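Local coordinates for uncharacterized protein Ta1441 (Thermoplasma acidophilum, PDB 3GAA) that is of unknown function but belongs to the PAC2 family, and so is possibly a chaperone of proteasome assembly, at residues A[42-51]-A[214-223]; A[136-144]-A[156-164]. One frame throughout, in Å; residues are numbered along the deposited sequence.

Contact 1: A[42-51]-A[214-223]; sequences LAASYIVETL and IKTDLLEEQV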
ATOM      1  N   LEU A  42     -36.813 -21.499   1.747  1.00 29.41           N
ATOM      2  CA  LEU A  42     -38.189 -21.482   2.175  1.00 28.74           C
ATOM      3  C   LEU A  42     -38.294 -21.231   3.648  1.00 28.21           C
ATOM      4  O   LEU A  42     -39.141 -20.477   4.047  1.00 30.01           O
ATOM      5  CB  LEU A  42     -38.880 -22.776   1.797  1.00 29.24           C
ATOM      6  CG  LEU A  42     -39.115 -22.962   0.285  1.00 29.47           C
ATOM      7  CD1 LEU A  42     -39.774 -24.328   0.061  1.00 25.35           C
ATOM      8  CD2 LEU A  42     -39.974 -21.840  -0.294  1.00 26.72           C
ATOM      9  N   ALA A  43     -37.466 -21.829   4.487  1.00 27.61           N
ATOM     10  CA  ALA A  43     -37.516 -21.463   5.917  1.00 27.29           C
ATOM     11  C   ALA A  43     -37.147 -19.984   6.116  1.00 26.34           C
ATOM     12  O   ALA A  43     -37.888 -19.253   6.725  1.00 24.31           O
ATOM     13  CB  ALA A  43     -36.619 -22.382   6.780  1.00 27.62           C
ATOM     14  N   ALA A  44     -36.008 -19.572   5.543  1.00 26.71           N
ATOM     15  CA  ALA A  44     -35.491 -18.199   5.637  1.00 26.72           C
ATOM     16  C   ALA A  44     -36.620 -17.288   5.323  1.00 27.70           C
ATOM     17  O   ALA A  44     -36.989 -16.486   6.172  1.00 30.12           O
ATOM     18  CB  ALA A  44     -34.360 -17.926   4.673  1.00 25.82           C
ATOM     19  N   SER A  45     -37.223 -17.429   4.147  1.00 27.17           N
ATOM     20  CA  SER A  45     -38.334 -16.552   3.783  1.00 26.77           C
ATOM     21  C   SER A  45     -39.482 -16.583   4.734  1.00 26.05           C
ATOM     22  O   SER A  45     -39.963 -15.522   5.142  1.00 25.78           O
ATOM     23  CB  SER A  45     -38.869 -16.921   2.457  1.00 26.65           C
ATOM     24  OG  SER A  45     -37.816 -16.736   1.596  1.00 27.43           O
ATOM     25  N   TYR A  46     -39.929 -17.785   5.072  1.00 25.21           N
ATOM     26  CA  TYR A  46     -40.986 -17.902   6.043  1.00 25.13           C
ATOM     27  C   TYR A  46     -40.670 -17.082   7.268  1.00 25.19           C
ATOM     28  O   TYR A  46     -41.470 -16.261   7.640  1.00 25.47           O
ATOM     29  CB  TYR A  46     -41.199 -19.329   6.472  1.00 24.78           C
ATOM     30  CG  TYR A  46     -42.329 -19.457   7.455  1.00 25.80           C
ATOM     31  CD1 TYR A  46     -42.075 -19.652   8.795  1.00 28.83           C
ATOM     32  CD2 TYR A  46     -43.659 -19.357   7.047  1.00 25.83           C
ATOM     33  CE1 TYR A  46     -43.119 -19.776   9.710  1.00 29.60           C
ATOM     34  CE2 TYR A  46     -44.696 -19.483   7.950  1.00 28.79           C
ATOM     35  CZ  TYR A  46     -44.406 -19.694   9.291  1.00 29.35           C
ATOM     36  OH  TYR A  46     -45.384 -19.802  10.235  1.00 31.53           O
ATOM     37  N   ILE A  47     -39.505 -17.271   7.890  1.00 25.06           N
ATOM     38  CA  ILE A  47     -39.338 -16.699   9.195  1.00 25.11           C
ATOM     39  C   ILE A  47     -39.220 -15.161   9.058  1.00 24.95           C
ATOM     40  O   ILE A  47     -39.754 -14.417   9.864  1.00 23.21           O
ATOM     41  CB  ILE A  47     -38.241 -17.424  10.146  1.00 25.40           C
ATOM     42  CG1 ILE A  47     -37.060 -16.530  10.382  1.00 29.41           C
ATOM     43  CG2 ILE A  47     -37.717 -18.853   9.737  1.00 23.69           C
ATOM     44  CD1 ILE A  47     -37.334 -15.489  11.493  1.00 33.87           C
ATOM     45  N   VAL A  48     -38.559 -14.697   8.002  1.00 26.15           N
ATOM     46  CA  VAL A  48     -38.466 -13.268   7.669  1.00 26.68           C
ATOM     47  C   VAL A  48     -39.841 -12.675   7.664  1.00 27.64           C
ATOM     48  O   VAL A  48     -40.113 -11.685   8.341  1.00 29.40           O
ATOM     49  CB  VAL A  48     -37.913 -13.009   6.247  1.00 26.93           C
ATOM     50  CG1 VAL A  48     -38.285 -11.634   5.781  1.00 26.14           C
ATOM     51  CG2 VAL A  48     -36.373 -13.156   6.189  1.00 27.45           C
ATOM     52  N   GLU A  49     -40.740 -13.277   6.915  1.00 28.06           N
ATOM     53  CA  GLU A  49     -42.110 -12.806   6.926  1.00 28.33           C
ATOM     54  C   GLU A  49     -42.757 -12.936   8.289  1.00 27.38           C
ATOM     55  O   GLU A  49     -43.397 -12.010   8.734  1.00 27.61           O
ATOM     56  CB  GLU A  49     -42.956 -13.537   5.912  1.00 29.25           C
ATOM     57  CG  GLU A  49     -44.350 -12.864   5.717  1.00 34.58           C
ATOM     58  CD  GLU A  49     -45.376 -13.225   6.821  1.00 42.85           C
ATOM     59  OE1 GLU A  49     -45.199 -14.311   7.463  1.00 49.43           O
ATOM     60  OE2 GLU A  49     -46.343 -12.429   7.064  1.00 45.14           O
ATOM     61  N   THR A  50     -42.610 -14.068   8.963  1.00 26.87           N
ATOM     62  CA  THR A  50     -43.421 -14.287  10.152  1.00 26.11           C
ATOM     63  C   THR A  50     -42.863 -13.565  11.390  1.00 26.36           C
ATOM     64  O   THR A  50     -43.602 -13.180  12.224  1.00 26.02           O
ATOM     65  CB  THR A  50     -43.889 -15.784  10.346  1.00 25.85           C
ATOM     66  OG1 THR A  50     -43.603 -16.255  11.669  1.00 25.13           O
ATOM     67  CG2 THR A  50     -43.270 -16.716   9.354  1.00 23.89           C
ATOM     68  N   LEU A  51     -41.585 -13.264  11.487  1.00 27.77           N
ATOM     69  CA  LEU A  51     -41.177 -12.387  12.586  1.00 28.27           C
ATOM     70  C   LEU A  51     -41.281 -10.934  12.164  1.00 29.44           C
ATOM     71  O   LEU A  51     -41.071 -10.022  12.958  1.00 29.60           O
ATOM     72  CB  LEU A  51     -39.772 -12.696  13.080  1.00 28.17           C
ATOM     73  CG  LEU A  51     -39.529 -14.057  13.785  1.00 27.23           C
ATOM     74  CD1 LEU A  51     -38.009 -14.133  14.167  1.00 24.68           C
ATOM     75  CD2 LEU A  51     -40.436 -14.326  14.957  1.00 20.61           C
ATOM     76  N   ILE A 214     -41.333 -18.741  16.804  1.00 34.41           N
ATOM     77  CA  ILE A 214     -41.852 -18.575  15.477  1.00 33.96           C
ATOM     78  C   ILE A 214     -43.194 -19.352  15.389  1.00 34.57           C
ATOM     79  O   ILE A 214     -43.322 -20.455  15.885  1.00 33.52           O
ATOM     80  CB  ILE A 214     -40.860 -19.068  14.451  1.00 33.15           C
ATOM     81  CG1 ILE A 214     -39.487 -18.450  14.691  1.00 33.45           C
ATOM     82  CG2 ILE A 214     -41.273 -18.637  13.133  1.00 31.84           C
ATOM     83  CD1 ILE A 214     -38.289 -19.254  14.157  1.00 28.91           C
ATOM     84  N   LYS A 215     -44.171 -18.752  14.727  1.00 35.35           N
ATOM     85  CA  LYS A 215     -45.555 -19.082  14.942  1.00 36.05           C
ATOM     86  C   LYS A 215     -46.071 -20.333  14.246  1.00 36.40           C
ATOM     87  O   LYS A 215     -46.929 -21.036  14.851  1.00 39.62           O
ATOM     88  CB  LYS A 215     -46.498 -17.976  14.448  1.00 36.53           C
ATOM     89  CG  LYS A 215     -46.729 -16.785  15.276  1.00 37.48           C
ATOM     90  CD  LYS A 215     -47.616 -15.748  14.482  1.00 38.43           C
ATOM     91  CE  LYS A 215     -47.941 -14.496  15.381  1.00 39.84           C
ATOM     92  NZ  LYS A 215     -48.563 -13.322  14.663  1.00 42.00           N
ATOM     93  N   THR A 216     -45.733 -20.584  12.988  1.00 34.65           N
ATOM     94  CA  THR A 216     -46.486 -21.678  12.225  1.00 34.16           C
ATOM     95  C   THR A 216     -48.009 -21.534  11.871  1.00 33.65           C
ATOM     96  O   THR A 216     -48.565 -22.406  11.165  1.00 33.99           O
ATOM     97  CB  THR A 216     -46.380 -23.140  12.823  1.00 33.62           C
ATOM     98  OG1 THR A 216     -47.414 -23.346  13.808  1.00 33.26           O
ATOM     99  CG2 THR A 216     -45.007 -23.454  13.345  1.00 32.48           C
ATOM    100  N   ASP A 217     -48.677 -20.482  12.325  1.00 32.99           N
ATOM    101  CA  ASP A 217     -49.985 -20.143  11.760  1.00 33.19           C
ATOM    102  C   ASP A 217     -49.904 -19.923  10.221  1.00 32.23           C
ATOM    103  O   ASP A 217     -49.052 -19.155   9.717  1.00 32.14           O
ATOM    104  CB  ASP A 217     -50.574 -18.927  12.463  1.00 33.63           C
ATOM    105  CG  ASP A 217     -50.799 -19.170  13.967  1.00 37.24           C
ATOM    106  OD1 ASP A 217     -51.853 -19.732  14.396  1.00 38.38           O
ATOM    107  OD2 ASP A 217     -49.895 -18.784  14.730  1.00 42.84           O
ATOM    108  N   LEU A 218     -50.767 -20.668   9.513  1.00 31.38           N
ATOM    109  CA  LEU A 218     -50.920 -20.680   8.032  1.00 30.42           C
ATOM    110  C   LEU A 218     -49.632 -20.982   7.293  1.00 29.82           C
ATOM    111  O   LEU A 218     -49.411 -20.525   6.200  1.00 28.83           O
ATOM    112  CB  LEU A 218     -51.568 -19.368   7.534  1.00 30.16           C
ATOM    113  CG  LEU A 218     -53.097 -19.258   7.359  1.00 27.72           C
ATOM    114  CD1 LEU A 218     -53.896 -20.103   8.293  1.00 24.18           C
ATOM    115  CD2 LEU A 218     -53.530 -17.787   7.452  1.00 24.99           C
ATOM    116  N   LEU A 219     -48.793 -21.783   7.914  1.00 30.39           N
ATOM    117  CA  LEU A 219     -47.457 -22.053   7.396  1.00 30.43           C
ATOM    118  C   LEU A 219     -47.528 -22.870   6.122  1.00 30.33           C
ATOM    119  O   LEU A 219     -46.750 -22.702   5.234  1.00 29.66           O
ATOM    120  CB  LEU A 219     -46.630 -22.773   8.471  1.00 30.34           C
ATOM    121  CG  LEU A 219     -45.212 -23.248   8.133  1.00 29.42           C
ATOM    122  CD1 LEU A 219     -44.382 -23.131   9.370  1.00 27.99           C
ATOM    123  CD2 LEU A 219     -45.184 -24.657   7.597  1.00 26.08           C
ATOM    124  N   GLU A 220     -48.490 -23.741   6.002  1.00 31.35           N
ATOM    125  CA  GLU A 220     -48.499 -24.596   4.841  1.00 32.74           C
ATOM    126  C   GLU A 220     -48.894 -23.774   3.634  1.00 32.93           C
ATOM    127  O   GLU A 220     -48.252 -23.898   2.584  1.00 32.74           O
ATOM    128  CB  GLU A 220     -49.403 -25.794   5.046  1.00 33.00           C
ATOM    129  CG  GLU A 220     -48.885 -26.723   6.194  1.00 38.06           C
ATOM    130  CD  GLU A 220     -49.233 -26.271   7.698  1.00 43.07           C
ATOM    131  OE1 GLU A 220     -49.181 -25.056   8.053  1.00 45.73           O
ATOM    132  OE2 GLU A 220     -49.536 -27.172   8.538  1.00 45.77           O
ATOM    133  N   GLU A 221     -49.899 -22.902   3.786  1.00 32.71           N
ATOM    134  CA  GLU A 221     -50.329 -22.086   2.680  1.00 33.18           C
ATOM    135  C   GLU A 221     -49.248 -21.117   2.320  1.00 33.26           C
ATOM    136  O   GLU A 221     -48.979 -20.886   1.158  1.00 34.26           O
ATOM    137  CB  GLU A 221     -51.603 -21.332   2.980  1.00 33.79           C
ATOM    138  CG  GLU A 221     -52.839 -22.196   2.983  1.00 37.82           C
ATOM    139  CD  GLU A 221     -53.097 -22.988   1.653  1.00 42.98           C
ATOM    140  OE1 GLU A 221     -53.215 -24.256   1.713  1.00 45.87           O
ATOM    141  OE2 GLU A 221     -53.198 -22.354   0.566  1.00 45.43           O
ATOM    142  N   GLN A 222     -48.571 -20.560   3.295  1.00 32.99           N
ATOM    143  CA  GLN A 222     -47.590 -19.577   2.949  1.00 32.78           C
ATOM    144  C   GLN A 222     -46.452 -20.230   2.218  1.00 32.67           C
ATOM    145  O   GLN A 222     -45.858 -19.662   1.332  1.00 33.90           O
ATOM    146  CB  GLN A 222     -47.086 -18.854   4.185  1.00 32.64           C
ATOM    147  CG  GLN A 222     -45.935 -17.930   3.871  1.00 34.17           C
ATOM    148  CD  GLN A 222     -45.574 -17.037   5.025  1.00 37.53           C
ATOM    149  OE1 GLN A 222     -44.561 -16.300   4.986  1.00 40.17           O
ATOM    150  NE2 GLN A 222     -46.388 -17.099   6.077  1.00 38.44           N
ATOM    151  N   VAL A 223     -46.105 -21.424   2.611  1.00 32.58           N
ATOM    152  CA  VAL A 223     -44.905 -22.025   2.081  1.00 32.21           C
ATOM    153  C   VAL A 223     -45.133 -22.655   0.717  1.00 32.71           C
ATOM    154  O   VAL A 223     -44.242 -22.675  -0.068  1.00 31.97           O
ATOM    155  CB  VAL A 223     -44.394 -23.069   3.055  1.00 32.18           C
ATOM    156  CG1 VAL A 223     -43.653 -24.163   2.324  1.00 31.51           C
ATOM    157  CG2 VAL A 223     -43.558 -22.357   4.146  1.00 29.99           C
TER
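Tyr46 is the bump of this contact, and the turn and helix start of 214-223 form the hollow that takes it. Its ring leaves helix 42-51 with CG anti to the backbone N (chi1 -178°). This swings the ring out beyond its own helix and into the bend of the other segment. Leu219 closes one face. Its CD1 sits 3.8 Å from the centroid of the Tyr46 ring in a CH-pi contact, shifted toward the rim on the hydroxyl side. Ile214 lies obliquely to the ring, with CG2 4.1 Å from Tyr46 CE1. On the CD2 side Val223 CG2 approaches, also obliquely, to 4.2 Å from Tyr46 CD2. The Gln222 and Tyr46 side chains cross at about a right angle, and the extended Gln222 chain reaches on to Glu49. At the ring's edge, Tyr46 OH comes within 2.9 Å of Thr216 N.

The hollow owes its curve to a type II beta turn from Thr216 to Leu219, which leads into helix 219-243 with Leu218 at the N-cap. This helix is predicted to be part of a coiled coil. The two short helical segments run at 118° to each other, with their axes 10.8 Å apart at closest. Side chains therefore bridge the wedge between them.

Ile214 fills a second hollow, between Ile47, Thr50 and Leu51. Its CG1 meets Leu51 CD2 at 4.2 Å, and its CD1 lies against Ile47 CB. Thr50 OG1 faces the CG2 branch of Ile214. At the other end, Leu42 borders Val223 loosely and also packs on Leu226 and Ile230 of the long helix. Leu200 of helix 196-210 touches both Thr216 and Leu219.

Contact 2: A[136-144]-A[156-164]; sequences ERPVFAVAE and IQPADSAII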
ATOM      1  N   GLU A 136     -44.018 -39.624   9.719  1.00 63.63           N
ATOM      2  CA  GLU A 136     -42.932 -39.570  10.703  1.00 61.58           C
ATOM      3  C   GLU A 136     -41.693 -38.977  10.007  1.00 58.04           C
ATOM      4  O   GLU A 136     -40.939 -39.718   9.360  1.00 57.91           O
ATOM      5  CB  GLU A 136     -42.633 -40.991  11.272  1.00 62.43           C
ATOM      6  CG  GLU A 136     -43.831 -41.775  11.953  1.00 64.38           C
ATOM      7  CD  GLU A 136     -45.119 -40.921  12.231  1.00 68.11           C
ATOM      8  OE1 GLU A 136     -46.250 -41.504  12.192  1.00 69.14           O
ATOM      9  OE2 GLU A 136     -45.015 -39.681  12.475  1.00 69.63           O
ATOM     10  N   ARG A 137     -41.520 -37.652  10.088  1.00 53.41           N
ATOM     11  CA  ARG A 137     -40.374 -37.010   9.470  1.00 49.75           C
ATOM     12  C   ARG A 137     -39.407 -36.513  10.531  1.00 46.26           C
ATOM     13  O   ARG A 137     -39.748 -35.647  11.321  1.00 44.94           O
ATOM     14  CB  ARG A 137     -40.795 -35.868   8.582  1.00 49.77           C
ATOM     15  CG  ARG A 137     -39.684 -34.826   8.373  1.00 51.08           C
ATOM     16  CD  ARG A 137     -39.806 -34.091   7.081  1.00 50.69           C
ATOM     17  NE  ARG A 137     -41.197 -33.891   6.695  1.00 49.20           N
ATOM     18  CZ  ARG A 137     -41.572 -33.487   5.485  1.00 48.30           C
ATOM     19  NH1 ARG A 137     -40.662 -33.223   4.542  1.00 47.76           N
ATOM     20  NH2 ARG A 137     -42.861 -33.321   5.221  1.00 47.48           N
ATOM     21  N   PRO A 138     -38.172 -37.039  10.524  1.00 42.66           N
ATOM     22  CA  PRO A 138     -37.141 -36.669  11.498  1.00 40.53           C
ATOM     23  C   PRO A 138     -36.349 -35.359  11.200  1.00 38.25           C
ATOM     24  O   PRO A 138     -36.254 -34.886  10.058  1.00 37.33           O
ATOM     25  CB  PRO A 138     -36.203 -37.872  11.430  1.00 40.78           C
ATOM     26  CG  PRO A 138     -36.286 -38.319   9.993  1.00 40.68           C
ATOM     27  CD  PRO A 138     -37.664 -38.018   9.540  1.00 42.15           C
ATOM     28  N   VAL A 139     -35.788 -34.767  12.237  1.00 35.88           N
ATOM     29  CA  VAL A 139     -34.815 -33.714  12.023  1.00 34.35           C
ATOM     30  C   VAL A 139     -33.431 -34.207  12.420  1.00 32.68           C
ATOM     31  O   VAL A 139     -33.265 -34.838  13.431  1.00 30.68           O
ATOM     32  CB  VAL A 139     -35.163 -32.388  12.752  1.00 33.93           C
ATOM     33  CG1 VAL A 139     -34.092 -31.341  12.476  1.00 33.12           C
ATOM     34  CG2 VAL A 139     -36.435 -31.858  12.251  1.00 33.56           C
ATOM     35  N   PHE A 140     -32.441 -33.875  11.607  1.00 32.13           N
ATOM     36  CA  PHE A 140     -31.072 -34.153  11.981  1.00 32.07           C
ATOM     37  C   PHE A 140     -30.370 -32.896  12.240  1.00 32.05           C
ATOM     38  O   PHE A 140     -30.836 -31.833  11.850  1.00 31.55           O
ATOM     39  CB  PHE A 140     -30.349 -34.943  10.915  1.00 31.76           C
ATOM     40  CG  PHE A 140     -31.037 -36.177  10.577  1.00 30.43           C
ATOM     41  CD1 PHE A 140     -30.875 -37.308  11.374  1.00 32.46           C
ATOM     42  CD2 PHE A 140     -31.945 -36.196   9.554  1.00 28.46           C
ATOM     43  CE1 PHE A 140     -31.592 -38.510  11.087  1.00 32.48           C
ATOM     44  CE2 PHE A 140     -32.648 -37.381   9.237  1.00 30.52           C
ATOM     45  CZ  PHE A 140     -32.474 -38.543  10.001  1.00 28.60           C
ATOM     46  N   ALA A 141     -29.256 -33.052  12.932  1.00 33.21           N
ATOM     47  CA  ALA A 141     -28.377 -31.972  13.317  1.00 34.18           C
ATOM     48  C   ALA A 141     -26.907 -32.308  13.052  1.00 35.68           C
ATOM     49  O   ALA A 141     -26.426 -33.426  13.349  1.00 36.92           O
ATOM     50  CB  ALA A 141     -28.542 -31.690  14.765  1.00 33.75           C
ATOM     51  N   VAL A 142     -26.166 -31.326  12.537  1.00 36.61           N
ATOM     52  CA  VAL A 142     -24.740 -31.335  12.760  1.00 36.28           C
ATOM     53  C   VAL A 142     -24.435 -30.218  13.745  1.00 36.66           C
ATOM     54  O   VAL A 142     -24.767 -29.083  13.497  1.00 36.98           O
ATOM     55  CB  VAL A 142     -23.920 -31.305  11.473  1.00 36.46           C
ATOM     56  CG1 VAL A 142     -24.804 -31.391  10.210  1.00 35.23           C
ATOM     57  CG2 VAL A 142     -22.963 -30.148  11.500  1.00 36.23           C
ATOM     58  N   ALA A 143     -23.897 -30.592  14.912  1.00 36.88           N
ATOM     59  CA  ALA A 143     -23.448 -29.656  15.943  1.00 36.88           C
ATOM     60  C   ALA A 143     -22.283 -30.297  16.699  1.00 37.60           C
ATOM     61  O   ALA A 143     -21.899 -31.403  16.410  1.00 37.52           O
ATOM     62  CB  ALA A 143     -24.579 -29.311  16.895  1.00 35.55           C
ATOM     63  N   GLU A 144     -21.714 -29.591  17.666  1.00 38.98           N
ATOM     64  CA  GLU A 144     -20.704 -30.167  18.546  1.00 39.84           C
ATOM     65  C   GLU A 144     -21.319 -31.002  19.646  1.00 40.61           C
ATOM     66  O   GLU A 144     -22.476 -30.799  20.006  1.00 40.62           O
ATOM     67  CB  GLU A 144     -19.882 -29.069  19.165  1.00 39.89           C
ATOM     68  CG  GLU A 144     -19.071 -28.331  18.104  1.00 42.55           C
ATOM     69  CD  GLU A 144     -18.305 -27.142  18.672  1.00 47.07           C
ATOM     70  OE1 GLU A 144     -18.940 -26.059  18.920  1.00 51.57           O
ATOM     71  OE2 GLU A 144     -17.074 -27.289  18.867  1.00 46.34           O
ATOM     72  N   ILE A 156     -33.915 -34.872  18.224  1.00 40.66           N
ATOM     73  CA  ILE A 156     -33.128 -34.553  17.039  1.00 40.20           C
ATOM     74  C   ILE A 156     -31.941 -35.502  17.005  1.00 40.31           C
ATOM     75  O   ILE A 156     -31.180 -35.584  17.944  1.00 40.49           O
ATOM     76  CB  ILE A 156     -32.609 -33.099  17.089  1.00 40.17           C
ATOM     77  CG1 ILE A 156     -33.751 -32.106  17.407  1.00 39.91           C
ATOM     78  CG2 ILE A 156     -31.922 -32.726  15.792  1.00 39.44           C
ATOM     79  CD1 ILE A 156     -33.294 -30.620  17.525  1.00 38.30           C
ATOM     80  N   GLN A 157     -31.778 -36.219  15.919  1.00 40.90           N
ATOM     81  CA  GLN A 157     -30.660 -37.132  15.791  1.00 42.00           C
ATOM     82  C   GLN A 157     -29.552 -36.555  14.897  1.00 41.54           C
ATOM     83  O   GLN A 157     -29.777 -35.578  14.159  1.00 40.22           O
ATOM     84  CB  GLN A 157     -31.106 -38.526  15.303  1.00 43.16           C
ATOM     85  CG  GLN A 157     -32.568 -38.655  14.691  1.00 46.29           C
ATOM     86  CD  GLN A 157     -32.870 -40.077  14.128  1.00 49.22           C
ATOM     87  OE1 GLN A 157     -33.742 -40.258  13.270  1.00 51.83           O
ATOM     88  NE2 GLN A 157     -32.133 -41.072  14.609  1.00 50.05           N
ATOM     89  N   PRO A 158     -28.328 -37.128  15.017  1.00 41.30           N
ATOM     90  CA  PRO A 158     -27.118 -36.625  14.347  1.00 40.95           C
ATOM     91  C   PRO A 158     -27.158 -36.924  12.909  1.00 41.58           C
ATOM     92  O   PRO A 158     -27.434 -38.048  12.559  1.00 42.31           O
ATOM     93  CB  PRO A 158     -26.014 -37.447  14.989  1.00 40.41           C
ATOM     94  CG  PRO A 158     -26.520 -37.742  16.322  1.00 40.15           C
ATOM     95  CD  PRO A 158     -27.966 -38.022  16.129  1.00 40.80           C
ATOM     96  N   ALA A 159     -26.893 -35.953  12.053  1.00 42.50           N
ATOM     97  CA  ALA A 159     -26.948 -36.219  10.604  1.00 43.12           C
ATOM     98  C   ALA A 159     -26.024 -37.351  10.280  1.00 44.00           C
ATOM     99  O   ALA A 159     -25.047 -37.557  10.963  1.00 42.89           O
ATOM    100  CB  ALA A 159     -26.557 -35.023   9.834  1.00 42.37           C
ATOM    101  N   ASP A 160     -26.316 -38.125   9.252  1.00 46.34           N
ATOM    102  CA  ASP A 160     -25.297 -39.091   8.875  1.00 48.40           C
ATOM    103  C   ASP A 160     -24.529 -38.652   7.668  1.00 48.00           C
ATOM    104  O   ASP A 160     -24.951 -38.900   6.548  1.00 49.75           O
ATOM    105  CB  ASP A 160     -25.790 -40.534   8.688  1.00 49.50           C
ATOM    106  CG  ASP A 160     -24.668 -41.561   9.061  1.00 55.19           C
ATOM    107  OD1 ASP A 160     -23.461 -41.216   8.825  1.00 62.08           O
ATOM    108  OD2 ASP A 160     -24.957 -42.658   9.625  1.00 60.52           O
ATOM    109  N   SER A 161     -23.408 -37.989   7.891  1.00 46.65           N
ATOM    110  CA  SER A 161     -22.490 -37.767   6.807  1.00 46.11           C
ATOM    111  C   SER A 161     -21.154 -37.477   7.365  1.00 44.49           C
ATOM    112  O   SER A 161     -21.025 -36.831   8.402  1.00 44.52           O
ATOM    113  CB  SER A 161     -22.943 -36.644   5.903  1.00 46.35           C
ATOM    114  OG  SER A 161     -23.586 -35.654   6.656  1.00 49.66           O
ATOM    115  N   ALA A 162     -20.156 -38.011   6.693  1.00 42.75           N
ATOM    116  CA  ALA A 162     -18.825 -37.931   7.204  1.00 42.30           C
ATOM    117  C   ALA A 162     -18.367 -36.510   6.976  1.00 41.62           C
ATOM    118  O   ALA A 162     -17.655 -35.988   7.784  1.00 41.42           O
ATOM    119  CB  ALA A 162     -17.916 -38.952   6.508  1.00 42.48           C
ATOM    120  N   ILE A 163     -18.815 -35.878   5.895  1.00 41.09           N
ATOM    121  CA  ILE A 163     -18.429 -34.521   5.609  1.00 40.68           C
ATOM    122  C   ILE A 163     -19.654 -33.650   5.283  1.00 40.42           C
ATOM    123  O   ILE A 163     -20.686 -34.165   4.906  1.00 41.20           O
ATOM    124  CB  ILE A 163     -17.351 -34.479   4.489  1.00 41.12           C
ATOM    125  CG1 ILE A 163     -17.870 -35.058   3.203  1.00 40.81           C
ATOM    126  CG2 ILE A 163     -16.046 -35.267   4.899  1.00 39.13           C
ATOM    127  CD1 ILE A 163     -17.489 -34.197   2.091  1.00 41.73           C
ATOM    128  N   ILE A 164     -19.529 -32.341   5.485  1.00 39.53           N
ATOM    129  CA  ILE A 164     -20.584 -31.385   5.286  1.00 38.91           C
ATOM    130  C   ILE A 164     -20.136 -30.336   4.273  1.00 38.14           C
ATOM    131  O   ILE A 164     -19.207 -29.555   4.514  1.00 37.74           O
ATOM    132  CB  ILE A 164     -20.882 -30.683   6.593  1.00 40.00           C
ATOM    133  CG1 ILE A 164     -21.092 -31.704   7.715  1.00 41.83           C
ATOM    134  CG2 ILE A 164     -22.104 -29.785   6.460  1.00 39.67           C
ATOM    135  CD1 ILE A 164     -22.206 -32.699   7.437  1.00 43.66           C
TER
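The beta-alpha-beta unit of strand 140-142, helix 145-153 and strand 157-158 brings these two parallel strands side by side. Phe140 bridges Gln157, and Ala141 bridges Pro158. Three backbone hydrogen bonds tie the pair. Gln157 N donates to Val139 O at 3.2 Å, nearly along the C=O axis. Ala141 N then donates to Gln157 O, and Ala159 N to Ala141 O at 2.9 Å. The last bond is fairly straight, at 167°, but its donor stands well above the carbonyl plane.

Phe140 and Gln157 point their side chains to the same face of the sheet. They lie side by side, with ring and amide planes 27° apart. The extended Gln157 chain runs along the ring to bring OE1 3.5 Å from Phe140 CE1. Phe140 CB also packs on Ala159 CB. An alanine in place of Phe140 would probably open a gap beside the Gln157 chain and leave that side chain free to turn. Ile156 CG2 sits 3.7 Å from Ala141 CB and also touches Val139 CG1. Further on, Val142 CG1 and Ile164 CD1 meet tip to tip at 4.0 Å.

Strand 181-190 flanks strand 140-142, bonding to Phe140 and Val142. Phe151 of helix 145-153 packs on Ala141 and Ile156. Leu172 of helix 166-178 packs on Val142 and Ile164. Ile163 and Ile164 pair antiparallel with a strand of the second subunit.

Overall arrangement
Contact 1 and contact 2 both belong to the PAC2 region of the chain, and their centres are about 23 Å apart. Their nearest atoms are about 9 Å apart and do not touch. Along the chain, both segments of contact 2 fall between those of contact 1. Helix 196-210 is a shared neighbour: Ile203 and Leu200 meet contact 1, while Ser201 and Ala205 meet Val139 of contact 2. Contact 1 sets helix 42-51, which touches strands 89-94 and 121-130 of the sheet, against the turn and start of helix 219-243. Contact 2 forms an end of that sheet within the chain. Only contact 2 touches another subunit of the assembly. There, Gln236 and Ile233 of the second subunit's long helix reach residues 161-163.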